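Local structure of beta-lactamase (Burkholderia cenocepacia, 5E2G) at residues D74-G78 with G79-L83; W158-A161 with K162-Q166. The protein probably hydrolyses beta-lactam antibiotics to substituted beta-amino acids, as expected of a class C beta-lactamase, and is also described as a D-alanine carboxypeptidase. One frame throughout, in Å; residues are numbered along the deposited sequence. Where two conformers were deposited one is given.

Interaction 1. Residues D74-G78 with G79-L83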
loop_
_atom_site.group_PDB
_atom_site.type_symbol
_atom_site.label_atom_id
_atom_site.label_comp_id
_atom_site.label_asym_id
_atom_site.label_seq_id
_atom_site.Cartn_x
_atom_site.Cartn_y
_atom_site.Cartn_z
ATOM N N ASP A 74 10.557 -7.508 7.811
ATOM C CA ASP A 74 11.693 -8.391 7.585
ATOM C C ASP A 74 12.873 -8.032 8.484
ATOM O O ASP A 74 13.494 -8.917 9.082
ATOM C CB ASP A 74 12.113 -8.356 6.127
ATOM C CG ASP A 74 13.164 -9.379 5.836
ATOM O OD1 ASP A 74 12.794 -10.567 5.689
ATOM O OD2 ASP A 74 14.354 -9.001 5.747
ATOM N N ALA A 75 13.214 -6.743 8.568
ATOM C CA ALA A 75 14.230 -6.305 9.520
ATOM C C ALA A 75 13.916 -6.797 10.928
ATOM O O ALA A 75 14.799 -7.298 11.632
ATOM C CB ALA A 75 14.343 -4.782 9.498
ATOM N N GLN A 76 12.658 -6.670 11.354
ATOM C CA GLN A 76 12.275 -7.159 12.671
ATOM C C GLN A 76 12.541 -8.652 12.784
ATOM O O GLN A 76 13.055 -9.122 13.806
ATOM C CB GLN A 76 10.802 -6.836 12.934
ATOM C CG GLN A 76 10.380 -6.901 14.391
ATOM C CD GLN A 76 10.036 -8.305 14.832
ATOM O OE1 GLN A 76 9.607 -9.128 14.023
ATOM N NE2 GLN A 76 10.229 -8.595 16.116
ATOM N N GLU A 77 12.231 -9.405 11.719
ATOM C CA GLU A 77 12.419 -10.854 11.739
ATOM C C GLU A 77 13.888 -11.223 11.850
ATOM O O GLU A 77 14.227 -12.269 12.416
ATOM C CB GLU A 77 11.822 -11.496 10.484
ATOM C CG GLU A 77 10.314 -11.722 10.526
ATOM C CD GLU A 77 9.861 -12.536 11.731
ATOM O OE1 GLU A 77 9.155 -11.967 12.588
ATOM O OE2 GLU A 77 10.222 -13.734 11.828
ATOM N N GLY A 78 14.770 -10.398 11.307
ATOM C CA GLY A 78 16.187 -10.661 11.417
ATOM C C GLY A 78 16.858 -10.037 12.616
ATOM O O GLY A 78 18.090 -10.040 12.701
ATOM N N GLY A 79 16.086 -9.498 13.549
ATOM C CA GLY A 79 16.652 -8.887 14.733
ATOM C C GLY A 79 17.316 -7.553 14.508
ATOM O O GLY A 79 17.984 -7.051 15.416
ATOM N N GLU A 80 17.164 -6.955 13.326
ATOM C CA GLU A 80 17.832 -5.691 13.067
ATOM C C GLU A 80 17.077 -4.519 13.657
ATOM O O GLU A 80 17.667 -3.450 13.845
ATOM C CB GLU A 80 18.028 -5.520 11.569
ATOM C CG GLU A 80 18.558 -6.794 10.943
ATOM C CD GLU A 80 18.962 -6.618 9.508
ATOM O OE1 GLU A 80 19.838 -5.767 9.243
ATOM O OE2 GLU A 80 18.401 -7.329 8.643
ATOM N N LEU A 81 15.796 -4.704 13.966
ATOM C CA LEU A 81 15.023 -3.697 14.673
ATOM C C LEU A 81 13.919 -4.378 15.464
ATOM O O LEU A 81 13.608 -5.553 15.266
ATOM C CB LEU A 81 14.433 -2.647 13.721
ATOM C CG LEU A 81 13.443 -3.054 12.628
ATOM C CD1 LEU A 81 12.016 -3.255 13.142
ATOM C CD2 LEU A 81 13.468 -2.008 11.536
ATOM N N SER A 82 13.324 -3.605 16.363
ATOM C CA SER A 82 12.056 -3.937 16.991
ATOM C C SER A 82 11.039 -2.876 16.600
ATOM O O SER A 82 11.370 -1.691 16.533
ATOM C CB SER A 82 12.193 -4.011 18.516
ATOM O OG SER A 82 10.929 -3.925 19.147
ATOM N N LEU A 83 9.810 -3.301 16.309
ATOM C CA LEU A 83 8.760 -2.322 16.056
ATOM C C LEU A 83 8.510 -1.435 17.266
ATOM O O LEU A 83 8.003 -0.318 17.112
ATOM C CB LEU A 83 7.472 -3.019 15.640
ATOM C CG LEU A 83 7.523 -3.713 14.285
ATOM C CD1 LEU A 83 6.154 -4.291 13.983
ATOM C CD2 LEU A 83 7.968 -2.745 13.195
#
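Ala75 and Gln76 receive the two backbone bonds that close this helix end. Glu80 N donates to Ala75 O at 2.9 Å, and Gly79 N donates to Gln76 O at 3.1 Å. Together they form a Schellman motif, with Gly79 at positive phi (73°) as the C-prime residue. The Gly79 donor sits above the carbonyl plane of Gln76, not on a lone pair. Gln76 CA also makes a CA-H...O contact with Leu81 O, 3.3 Å long and nearly straight (165° at the hydrogen).

The apolar contact is made by Leu81. Its CG stands between backbone N and carbonyl carbon (chi1 62°), which brings both methyls against Ala75 and Gln76. CD2 meets Ala75 CB at 3.6 Å, while CD1 lies 3.8 Å from Gln76 CB.

The acidic ends find their partners outside the turn. Glu80 OE2 and Asp74 OD2 both form salt bridges with Arg245, and Asp74 OD2 has a second one with Arg175. Asp74 OD2 and Glu80 OE2 are 5.2 Å apart, and the shared arginine probably offsets their like charges. The contact thus ends helix 64-77 beside helices 150-164 and 244-252, while Leu81 and Leu83 pack on helix 104-108.

Interaction 2. Residues W158-A161 with K162-Q166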
loop_
_atom_site.group_PDB
_atom_site.type_symbol
_atom_site.label_atom_id
_atom_site.label_comp_id
_atom_site.label_asym_id
_atom_site.label_seq_id
_atom_site.Cartn_x
_atom_site.Cartn_y
_atom_site.Cartn_z
ATOM N N TRP A 158 12.371 5.187 6.305
ATOM C CA TRP A 158 13.654 5.810 6.611
ATOM C C TRP A 158 14.357 5.072 7.737
ATOM O O TRP A 158 15.529 4.698 7.617
ATOM C CB TRP A 158 13.446 7.276 6.996
ATOM C CG TRP A 158 14.348 8.226 6.274
ATOM C CD1 TRP A 158 14.396 8.437 4.928
ATOM C CD2 TRP A 158 15.320 9.109 6.852
ATOM N NE1 TRP A 158 15.341 9.389 4.628
ATOM C CE2 TRP A 158 15.921 9.819 5.791
ATOM C CE3 TRP A 158 15.742 9.365 8.160
ATOM C CZ2 TRP A 158 16.921 10.764 5.995
ATOM C CZ3 TRP A 158 16.734 10.312 8.361
ATOM C CH2 TRP A 158 17.311 10.999 7.284
ATOM N N LEU A 159 13.638 4.836 8.836
ATOM C CA LEU A 159 14.244 4.261 10.028
ATOM C C LEU A 159 14.597 2.796 9.834
ATOM O O LEU A 159 15.599 2.330 10.383
ATOM C CB LEU A 159 13.304 4.434 11.217
ATOM C CG LEU A 159 13.036 5.895 11.585
ATOM C CD1 LEU A 159 11.815 6.021 12.499
ATOM C CD2 LEU A 159 14.265 6.539 12.221
ATOM N N THR A 160 13.795 2.064 9.057
ATOM C CA THR A 160 14.133 0.683 8.712
ATOM C C THR A 160 15.435 0.611 7.917
ATOM O O THR A 160 16.269 -0.271 8.151
ATOM C CB THR A 160 12.991 0.057 7.920
ATOM O OG1 THR A 160 11.801 0.067 8.715
ATOM C CG2 THR A 160 13.335 -1.370 7.512
ATOM N N ALA A 161 15.630 1.538 6.978
ATOM C CA ALA A 161 16.873 1.571 6.223
ATOM C C ALA A 161 18.061 1.887 7.123
ATOM O O ALA A 161 19.139 1.307 6.957
ATOM C CB ALA A 161 16.767 2.579 5.087
ATOM N N LYS A 162 17.891 2.810 8.075
ATOM C CA LYS A 162 18.931 3.047 9.075
ATOM C C LYS A 162 19.299 1.754 9.793
ATOM O O LYS A 162 20.478 1.399 9.900
ATOM C CB LYS A 162 18.465 4.087 10.096
ATOM C CG LYS A 162 18.664 5.514 9.678
ATOM C CD LYS A 162 20.116 5.928 9.780
ATOM C CE LYS A 162 20.282 7.366 9.370
ATOM N NZ LYS A 162 21.693 7.781 9.432
ATOM N N ALA A 163 18.289 1.037 10.287
ATOM C CA ALA A 163 18.527 -0.200 11.018
ATOM C C ALA A 163 19.158 -1.270 10.137
ATOM O O ALA A 163 19.970 -2.067 10.621
ATOM C CB ALA A 163 17.213 -0.707 11.616
HETATM N N MSE A 164 18.822 -1.302 8.849
HETATM C CA MSE A 164 19.348 -2.343 7.968
HETATM C C MSE A 164 20.661 -1.970 7.283
HETATM O O MSE A 164 21.168 -2.730 6.464
HETATM C CB MSE A 164 18.307 -2.708 6.917
HETATM C CG MSE A 164 17.042 -3.285 7.524
HETATM SE SE MSE A 164 15.793 -3.918 6.183
HETATM C CE MSE A 164 16.558 -5.697 5.896
ATOM N N HIS A 165 21.206 -0.803 7.623
ATOM C CA HIS A 165 22.514 -0.373 7.135
ATOM C C HIS A 165 22.534 -0.299 5.613
ATOM O O HIS A 165 23.457 -0.796 4.959
ATOM C CB HIS A 165 23.620 -1.299 7.638
ATOM C CG HIS A 165 23.450 -1.704 9.062
ATOM N ND1 HIS A 165 23.686 -0.843 10.110
ATOM C CD2 HIS A 165 23.047 -2.873 9.614
ATOM C CE1 HIS A 165 23.446 -1.467 11.250
ATOM N NE2 HIS A 165 23.057 -2.700 10.976
ATOM N N GLN A 166 21.508 0.330 5.040
ATOM C CA GLN A 166 21.463 0.445 3.591
ATOM C C GLN A 166 20.640 1.662 3.183
ATOM O O GLN A 166 19.853 2.203 3.965
ATOM C CB GLN A 166 20.913 -0.841 2.961
ATOM C CG GLN A 166 20.969 -0.887 1.435
ATOM C CD GLN A 166 22.365 -0.653 0.870
ATOM O OE1 GLN A 166 22.741 0.467 0.527
ATOM N NE2 GLN A 166 23.128 -1.723 0.749
#
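Thr160 and selenomethionine Met164 lie side by side near the C-terminal end of helix 150-164, which finishes in a Schellman motif. His165 takes positive phi (59°) in this motif. Gln166 N reaches back to Ala161 O at 3.2 Å with an almost straight N-H...O angle of 172°. Before the turn, the bonds are the ordinary helical ones. Lys162 N donates to Trp158 O, Ala163 N to Leu159 O, and Met164 N to Thr160 O, the last at 2.8 Å.

The tight part is the buried face. Thr160 CG2, on the far side of CB from the backbone N, lies alongside Met164, 3.8 Å from Met164 SE. Met164 CG lies 3.2 Å from Thr160 O, so the same carbonyl that takes the Met164 N-H also meets its side chain. Thr160 OG1 lies beside the backbone N and is hydrogen-bonded to Leu156 O one turn earlier, so this buried hydroxyl has a backbone partner. Helix 168-180 covers Ala161 and Met164 through Leu171.

The other side is looser and faces solvent. Lys162 touches the preceding turn with the base of its side chain, CB being 3.4 Å from Leu159 O. Its chain bends at chi2 (-75°), then runs straight and leads the amine away. Gln166 also directs its side chain away, to about 4 Å from a bound thiocyanate ion, probably from the crystallisation liquor. Ala163 O sits 3.1 Å above one face of the exposed His165 ring, offset toward the rim.

From the N terminus, interaction 1 comes first and turns the chain out of helix 64-77 into the loop before helix 87-90. The chain then runs through helices 87-90, 104-108 and 126-135 and strand 145-146 before it reaches interaction 2, which closes the end of helix 150-164. The two are in series and neither nest nor cross. Each closes only a local turn. The centres of interactions 1 and 2 are about 10 Å apart, and the two touch. Ala75 CB packs 3.7 Å from Met164 CG, and Glu80 O lies 3.6 Å from Ala163 CB. Leu81 also reaches Thr160. Two helix ends, far apart in sequence, are thus packed together by van der Waals contact.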